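Local structure of 3-polyprenyl-4-hydroxybenzoate decarboxylase and related decarboxylases (Pelotomaculum thermopropionicum SI, 6H6V) at residues K396-N401 with S412-I417; V25-E30 with E47-Y52; S149-Q154 with L161-L166. The protein is a UbiD-family flavoenzyme that uses prenylated FMN and interconverts 2-furoic acid and 2,5-furandicarboxylic acid by reversible (de)carboxylation. All coordinates share one frame; numbering follows the deposited sequence.

Contact 1 of 3, residues K396-N401 with S412-I417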
# COMPACT_ATOMS: atom_id res chain seq x y z
N LYS F 396 -6.16 7.10 5.16
CA LYS F 396 -5.92 7.17 6.61
C LYS F 396 -6.07 8.57 7.16
O LYS F 396 -5.75 9.54 6.49
CB LYS F 396 -4.52 6.66 6.96
CG LYS F 396 -4.32 5.17 6.73
CD LYS F 396 -2.87 4.75 6.62
CE LYS F 396 -2.86 3.24 6.32
NZ LYS F 396 -1.54 2.62 6.00
N ASP F 397 -6.55 8.65 8.39
CA ASP F 397 -6.49 9.86 9.25
C ASP F 397 -7.15 11.08 8.64
O ASP F 397 -6.58 12.15 8.58
CB ASP F 397 -5.04 10.19 9.68
CG ASP F 397 -4.34 9.03 10.40
OD1 ASP F 397 -4.97 8.34 11.22
OD2 ASP F 397 -3.14 8.83 10.15
N ALA F 398 -8.37 10.89 8.16
CA ALA F 398 -9.23 11.97 7.72
C ALA F 398 -10.11 12.37 8.88
O ALA F 398 -10.05 11.79 9.95
CB ALA F 398 -10.08 11.51 6.55
N MSE F 399 -10.92 13.40 8.68
CA MSE F 399 -11.86 13.84 9.68
C MSE F 399 -13.05 12.96 9.66
O MSE F 399 -13.69 12.80 8.62
CB MSE F 399 -12.27 15.24 9.33
CG MSE F 399 -13.17 15.78 10.44
SE MSE F 399 -13.99 17.50 9.91
CE MSE F 399 -14.02 17.47 7.93
N GLY F 400 -13.38 12.41 10.82
CA GLY F 400 -14.60 11.61 11.00
C GLY F 400 -15.54 12.20 12.04
O GLY F 400 -15.89 13.37 11.98
N ASN F 401 -15.92 11.38 13.00
CA ASN F 401 -17.02 11.65 13.90
C ASN F 401 -16.60 11.28 15.32
O ASN F 401 -16.04 10.21 15.52
CB ASN F 401 -18.18 10.77 13.46
CG ASN F 401 -19.50 11.19 14.07
OD1 ASN F 401 -19.94 12.33 13.86
ND2 ASN F 401 -20.14 10.29 14.80
N SER F 412 -10.61 9.62 11.56
CA SER F 412 -11.07 8.32 11.09
C SER F 412 -10.52 7.99 9.72
O SER F 412 -10.33 8.87 8.89
CB SER F 412 -12.61 8.32 11.04
OG SER F 412 -13.13 7.09 10.54
N ASP F 413 -10.32 6.71 9.48
CA ASP F 413 -9.93 6.21 8.18
C ASP F 413 -11.20 6.07 7.34
O ASP F 413 -12.31 5.99 7.89
CB ASP F 413 -9.21 4.87 8.33
CG ASP F 413 -7.93 4.96 9.20
OD1 ASP F 413 -7.34 6.06 9.33
OD2 ASP F 413 -7.49 3.93 9.74
N LYS F 414 -11.04 6.07 6.02
CA LYS F 414 -12.17 6.03 5.10
C LYS F 414 -11.92 4.94 4.08
O LYS F 414 -10.75 4.64 3.77
CB LYS F 414 -12.31 7.34 4.34
CG LYS F 414 -12.38 8.61 5.18
CD LYS F 414 -13.74 8.89 5.75
CE LYS F 414 -13.76 10.18 6.55
NZ LYS F 414 -14.96 10.22 7.43
N MSE F 415 -12.99 4.38 3.53
CA MSE F 415 -12.83 3.35 2.52
C MSE F 415 -13.86 3.44 1.44
O MSE F 415 -15.04 3.66 1.72
CB MSE F 415 -12.90 2.00 3.17
CG MSE F 415 -12.58 0.91 2.16
SE MSE F 415 -12.49 -0.84 3.07
CE MSE F 415 -14.12 -0.85 4.23
N GLY F 416 -13.41 3.22 0.21
CA GLY F 416 -14.27 3.22 -0.96
C GLY F 416 -14.19 1.88 -1.65
O GLY F 416 -13.11 1.29 -1.70
N ILE F 417 -15.32 1.40 -2.16
CA ILE F 417 -15.41 0.11 -2.84
C ILE F 417 -16.13 0.32 -4.16
O ILE F 417 -17.30 0.66 -4.16
CB ILE F 417 -16.17 -0.91 -1.99
CG1 ILE F 417 -15.42 -1.15 -0.67
CG2 ILE F 417 -16.31 -2.23 -2.75
CD1 ILE F 417 -16.13 -2.01 0.35

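Contact 2 of 3, residues V25-E30 with E47-Y52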
# COMPACT_ATOMS: atom_id res chain seq x y z
N VAL F 25 -48.58 0.60 30.57
CA VAL F 25 -47.13 0.51 30.33
C VAL F 25 -46.35 1.55 31.13
O VAL F 25 -46.79 2.70 31.26
CB VAL F 25 -46.77 0.66 28.84
CG1 VAL F 25 -47.35 -0.48 28.03
CG2 VAL F 25 -47.21 2.01 28.27
N ASP F 26 -45.20 1.15 31.65
CA ASP F 26 -44.34 2.02 32.44
C ASP F 26 -43.58 2.94 31.47
O ASP F 26 -43.05 2.47 30.47
CB ASP F 26 -43.36 1.15 33.27
CG ASP F 26 -42.75 1.88 34.48
OD1 ASP F 26 -42.59 3.12 34.48
OD2 ASP F 26 -42.41 1.18 35.46
N PRO F 27 -43.53 4.26 31.73
CA PRO F 27 -42.67 5.11 30.89
C PRO F 27 -41.18 4.78 31.02
O PRO F 27 -40.42 5.03 30.10
CB PRO F 27 -42.95 6.52 31.42
CG PRO F 27 -43.44 6.32 32.81
CD PRO F 27 -44.28 5.08 32.70
N VAL F 28 -40.78 4.26 32.18
CA VAL F 28 -39.41 3.84 32.41
C VAL F 28 -39.21 2.48 31.72
O VAL F 28 -39.67 1.46 32.21
CB VAL F 28 -39.08 3.80 33.93
CG1 VAL F 28 -37.71 3.18 34.20
CG2 VAL F 28 -39.13 5.22 34.51
N PHE F 29 -38.57 2.52 30.55
CA PHE F 29 -38.10 1.35 29.79
C PHE F 29 -39.15 0.56 28.98
O PHE F 29 -38.84 0.15 27.86
CB PHE F 29 -37.26 0.38 30.65
CG PHE F 29 -36.10 1.04 31.38
CD1 PHE F 29 -35.26 1.98 30.75
CD2 PHE F 29 -35.81 0.69 32.70
CE1 PHE F 29 -34.20 2.57 31.43
CE2 PHE F 29 -34.73 1.26 33.38
CZ PHE F 29 -33.92 2.20 32.75
N GLU F 30 -40.36 0.34 29.50
CA GLU F 30 -41.35 -0.47 28.78
C GLU F 30 -41.81 0.15 27.46
O GLU F 30 -42.09 -0.58 26.51
CB GLU F 30 -42.57 -0.81 29.65
CG GLU F 30 -42.29 -1.79 30.79
CD GLU F 30 -43.54 -2.35 31.48
OE1 GLU F 30 -44.69 -1.95 31.16
OE2 GLU F 30 -43.39 -3.24 32.34
N GLU F 47 -52.14 4.11 24.92
CA GLU F 47 -53.31 4.79 25.50
C GLU F 47 -53.27 4.93 27.03
O GLU F 47 -53.96 5.79 27.56
CB GLU F 47 -54.62 4.11 25.07
CG GLU F 47 -54.84 4.19 23.57
CD GLU F 47 -56.18 3.66 23.10
OE1 GLU F 47 -56.70 2.67 23.67
OE2 GLU F 47 -56.71 4.24 22.12
N ARG F 48 -52.45 4.12 27.70
CA ARG F 48 -52.43 4.07 29.16
C ARG F 48 -51.00 4.01 29.69
O ARG F 48 -50.39 2.95 29.76
CB ARG F 48 -53.26 2.86 29.62
CG ARG F 48 -53.75 2.90 31.07
CD ARG F 48 -54.56 1.66 31.45
NE ARG F 48 -55.71 2.02 32.31
CZ ARG F 48 -56.88 2.54 31.88
NH1 ARG F 48 -57.10 2.78 30.60
NH2 ARG F 48 -57.82 2.85 32.77
N VAL F 49 -50.46 5.17 30.05
CA VAL F 49 -49.10 5.26 30.56
C VAL F 49 -49.14 5.48 32.08
O VAL F 49 -49.62 6.52 32.55
CB VAL F 49 -48.32 6.41 29.87
CG1 VAL F 49 -46.85 6.42 30.29
CG2 VAL F 49 -48.42 6.28 28.35
N LYS F 50 -48.61 4.51 32.82
CA LYS F 50 -48.60 4.50 34.29
C LYS F 50 -48.15 5.83 34.92
O LYS F 50 -46.99 6.25 34.79
CB LYS F 50 -47.73 3.32 34.78
CG LYS F 50 -47.58 3.11 36.28
CD LYS F 50 -46.26 3.61 36.82
CE LYS F 50 -46.20 3.51 38.35
NZ LYS F 50 -46.13 2.13 38.93
N GLY F 51 -49.11 6.49 35.58
CA GLY F 51 -48.92 7.76 36.28
C GLY F 51 -49.49 8.99 35.57
O GLY F 51 -49.29 10.11 36.06
N TYR F 52 -50.20 8.80 34.45
CA TYR F 52 -50.53 9.91 33.52
C TYR F 52 -51.81 9.68 32.75
O TYR F 52 -52.09 8.57 32.31
CB TYR F 52 -49.42 10.08 32.47
CG TYR F 52 -48.05 10.41 33.02
CD1 TYR F 52 -47.68 11.73 33.25
CD2 TYR F 52 -47.12 9.39 33.32
CE1 TYR F 52 -46.43 12.04 33.75
CE2 TYR F 52 -45.86 9.69 33.83
CZ TYR F 52 -45.51 11.01 34.04
OH TYR F 52 -44.27 11.31 34.53

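Contact 3 of 3, residues S149-Q154 with L161-L166. With FMN (flavin mononucleotide), chain B.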
# COMPACT_ATOMS: atom_id res chain seq x y z
N SER F 149 -34.18 23.34 15.03
CA SER F 149 -33.36 22.13 15.14
C SER F 149 -33.94 21.28 16.24
O SER F 149 -34.73 21.76 17.04
CB SER F 149 -31.91 22.50 15.47
OG SER F 149 -31.80 23.49 16.47
N ILE F 150 -33.54 20.01 16.30
CA ILE F 150 -34.00 19.10 17.34
C ILE F 150 -32.84 18.81 18.28
O ILE F 150 -31.74 18.55 17.82
CB ILE F 150 -34.52 17.78 16.75
CG1 ILE F 150 -35.71 18.04 15.82
CG2 ILE F 150 -34.93 16.82 17.87
CD1 ILE F 150 -36.23 16.82 15.10
N HIS F 151 -33.09 18.85 19.59
CA HIS F 151 -32.05 18.62 20.59
C HIS F 151 -32.58 17.80 21.72
O HIS F 151 -33.71 18.02 22.16
CB HIS F 151 -31.55 19.94 21.16
CG HIS F 151 -31.04 20.88 20.13
ND1 HIS F 151 -29.70 21.04 19.88
CD2 HIS F 151 -31.69 21.68 19.25
CE1 HIS F 151 -29.54 21.90 18.89
NE2 HIS F 151 -30.73 22.31 18.49
N ARG F 152 -31.78 16.85 22.19
CA ARG F 152 -32.17 16.05 23.34
C ARG F 152 -32.21 16.93 24.60
O ARG F 152 -31.39 17.83 24.78
CB ARG F 152 -31.23 14.86 23.53
CG ARG F 152 -29.86 15.17 24.09
CD ARG F 152 -29.06 13.90 24.22
NE ARG F 152 -27.79 14.14 24.89
CZ ARG F 152 -26.61 13.63 24.53
NH1 ARG F 152 -26.47 12.85 23.46
NH2 ARG F 152 -25.54 13.95 25.24
N LEU F 153 -33.21 16.67 25.45
CA LEU F 153 -33.45 17.49 26.63
C LEU F 153 -33.62 16.57 27.81
O LEU F 153 -34.62 15.86 27.91
CB LEU F 153 -34.69 18.36 26.43
CG LEU F 153 -34.64 19.27 25.20
CD1 LEU F 153 -36.02 19.71 24.77
CD2 LEU F 153 -33.75 20.47 25.48
N GLN F 154 -32.60 16.53 28.66
CA GLN F 154 -32.67 15.81 29.92
C GLN F 154 -33.55 16.59 30.90
O GLN F 154 -33.34 17.79 31.08
CB GLN F 154 -31.29 15.65 30.53
CG GLN F 154 -31.25 14.63 31.65
CD GLN F 154 -29.89 14.50 32.29
OE1 GLN F 154 -28.89 15.04 31.79
NE2 GLN F 154 -29.84 13.79 33.40
N LEU F 161 -34.22 21.82 32.18
CA LEU F 161 -33.76 20.83 31.21
C LEU F 161 -32.29 21.05 30.87
O LEU F 161 -31.86 22.19 30.68
CB LEU F 161 -34.56 20.93 29.92
CG LEU F 161 -36.08 20.84 29.98
CD1 LEU F 161 -36.66 21.29 28.64
CD2 LEU F 161 -36.53 19.43 30.33
N GLY F 162 -31.52 19.97 30.80
CA GLY F 162 -30.17 20.00 30.21
C GLY F 162 -30.28 19.80 28.71
O GLY F 162 -31.14 19.04 28.24
N ILE F 163 -29.43 20.47 27.94
CA ILE F 163 -29.53 20.43 26.48
C ILE F 163 -28.16 20.22 25.83
O ILE F 163 -27.18 20.86 26.23
CB ILE F 163 -30.21 21.70 25.93
CG1 ILE F 163 -30.50 21.56 24.44
CG2 ILE F 163 -29.35 22.94 26.16
CD1 ILE F 163 -31.19 22.76 23.82
N LEU F 164 -28.09 19.32 24.85
CA LEU F 164 -26.90 19.16 24.01
C LEU F 164 -27.05 20.06 22.81
O LEU F 164 -27.98 19.89 22.01
CB LEU F 164 -26.74 17.72 23.54
CG LEU F 164 -25.57 17.46 22.59
CD1 LEU F 164 -24.24 17.58 23.32
CD2 LEU F 164 -25.70 16.10 21.91
N ILE F 165 -26.15 21.02 22.68
CA ILE F 165 -26.09 21.89 21.51
C ILE F 165 -24.77 21.63 20.80
O ILE F 165 -23.71 22.09 21.25
CB ILE F 165 -26.24 23.38 21.88
CG1 ILE F 165 -27.35 23.59 22.92
CG2 ILE F 165 -26.51 24.21 20.63
CD1 ILE F 165 -27.63 25.04 23.26
N LEU F 166 -24.82 20.87 19.70
CA LEU F 166 -23.65 20.73 18.82
C LEU F 166 -23.44 22.05 18.09
O LEU F 166 -24.40 22.84 17.94
CB LEU F 166 -23.84 19.58 17.82
CG LEU F 166 -23.99 18.16 18.40
CD1 LEU F 166 -24.52 17.22 17.31
CD2 LEU F 166 -22.68 17.65 19.02
N1 FMN B . -28.37 17.92 17.57
C2 FMN B . -27.77 18.28 18.73
O2 FMN B . -26.91 19.20 18.69
N3 FMN B . -28.08 17.70 19.92
C4 FMN B . -29.00 16.73 20.03
O4 FMN B . -29.31 16.20 21.13
C4A FMN B . -29.66 16.31 18.80
N5 FMN B . -30.58 15.37 18.85
C5A FMN B . -31.21 14.99 17.74
C6 FMN B . -32.16 14.01 17.89
C7 FMN B . -32.85 13.56 16.80
C7M FMN B . -33.86 12.51 17.14
C8 FMN B . -32.58 14.14 15.42
C8M FMN B . -33.27 13.69 14.16
C9 FMN B . -31.62 15.13 15.29
C9A FMN B . -30.91 15.59 16.40
N10 FMN B . -29.93 16.60 16.35
C10 FMN B . -29.29 16.96 17.54
C1' FMN B . -29.48 17.22 15.10
C2' FMN B . -30.00 18.60 14.75
O2' FMN B . -31.36 18.84 15.12
C3' FMN B . -29.90 18.63 13.25
O3' FMN B . -28.62 18.21 12.82
C4' FMN B . -30.21 20.00 12.74
O4' FMN B . -30.20 19.83 11.30
C5' FMN B . -29.26 21.10 13.28
O5' FMN B . -29.12 22.13 12.27
P FMN B . -29.22 23.74 12.39
O1P FMN B . -28.31 24.01 13.56
O2P FMN B . -28.83 24.21 11.00
O3P FMN B . -30.67 24.05 12.67

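Contact 1 of 3, residues K396-N401 with S412-I417
Ser412 meets Ala398 through a pair of backbone hydrogen bonds, one of which, Ser412 N to Ala398 O, is short and nearly straight (2.8 Å, 170°). The return bond from Ala398 N to Ser412 O is more bent. On the side-chain side, Ser412 CB rests against Gly400 CA, while its hydroxyl reaches Gln387 of a neighbouring subunit.

Asp413 comes next, where the facing chain turns its corner. With CG beside its own backbone N (chi1 -60°), the carboxylate swings across, and OD1 takes the amide of Asp397 nearly along its C-O axis, Asp397 N to Asp413 OD1 being 2.9 Å. The two carboxylates lie alongside each other, Asp397 OD1 and Asp413 OD1 3.8 Å apart, a proximity that Arg408, salt-bridged to both, probably offsets.

Lys414 bends at chi2 (-81°), which carries its chain past the methyl of Ala398, Lys414 CE to Ala398 CB 3.9 Å, and sets NZ 3.1 Å from Met399 O. The same ammonium is hydrogen-bonded to the carbonyls of Ser358 and Val360, so three backbone oxygens hold it. The whole is an antiparallel beta hairpin, strands 392-399 and 411-418, at one margin of the mixed sheet in the UbiD C-terminal domain.

Contact 2 of 3, residues V25-E30 with E47-Y52
Val25 and Val49 are joined by a single backbone bridge between two irregular loops, in which Val25 N gives a hydrogen bond to Arg48 O (3.1 Å) and Val25 O receives one from Lys50 N (3.0 Å). The carbonyl of Val25 is also approached by the CA-H of Val49, so two neighbouring residues converge on one oxygen.

Apolar packing continues from this bridge. Val49 CG1, anti to the backbone N (chi1 -174°), lies 3.8 Å from Pro27 CD, the two side chains crossing at a slant. The same proline carbon borders the carbonyl of Lys50, and Pro27 CG comes within 4.3 Å of Tyr52 CE2. A type II turn from Val49 to Tyr52 brings that ring round to the proline, with Gly51 accommodating backbone angles that suit glycine; the phenol oxygen is hydrogen-bonded to Leu114 O. Both valines also pack on Ile31 of helix 30-38.

Asp26 turns away from the facing loop and organises its own. Its OD1 accepts Val28 N from above the carboxylate plane, an Asx turn, while Asp26 N donates to Glu30 OE1 (3.2 Å). Across the contact, Lys50 touches mainly through CB, 3.7 Å from Val25 O, and its ammonium makes no direct ion pair with Asp26. The chemistry therefore implies a join made by backbone bonds and apolar packing, with the carboxylates of Asp26 and Glu30 spent on shaping the loop that leads into the helix.

Contact 3 of 3, residues S149-Q154 with L161-L166
The flavin pocket is lined here by a beta hairpin, strands 146-157 and 160-163, whose two chains run on past their paired part to the flavin, and backbone groups of both bond to its ring. At the paired end, Gln154 N to Gly162 O and Gly162 N to Gln154 O are both 2.9 Å. Next to them Leu153 and Ile163 lie side by side, Leu153 CD2 to Ile163 CG1 3.6 Å.

Further along, His151 ND1 donates to Leu164 O (3.0 Å), which lies near the ring plane. At the other edge, His151 NE2 pairs with Ser149 OG at 2.6 Å, so both imidazole nitrogens are held. Leu164 CG is anti to the backbone N (chi1 177°), which sends CD2 over one guanidinium face of Arg152, 3.6 Å above its centre; salt bridges to Glu254 and Glu259 fix that arginine's polar end.

The polar contacts of these segments with FMN run through the backbone: Arg152 N donates to FMN O4 (2.8 Å, 171°), Leu166 N to FMN O2 (2.9 Å), Ile150 N and O both bond FMN O2', and FMN N3 bonds weakly to Leu164 O. That carbonyl thus serves both histidine and flavin, and the amides at O2 and O4 would probably draw electron density toward these oxygens.

Along the chain the order is contact 2, contact 3, contact 1, each closing before the next opens and each in a different domain of the UbiD architecture: N-terminal, Rift-related and C-terminal. No two share a sheet. Contacts 2 and 3 have centres 23 Å apart, contacts 1 and 3 28 Å, and contacts 1 and 2 42 Å; the nearest atoms of contacts 1 and 3 are about 8 Å apart. Contact 3 alone touches the cofactor, within the antiparallel sheet of the Rift-related domain, whereas contacts 1 and 2 both meet the third subunit of the hexamer. Local pairing thus serves the flavin site in one place and adjoins subunit interfaces in the other two.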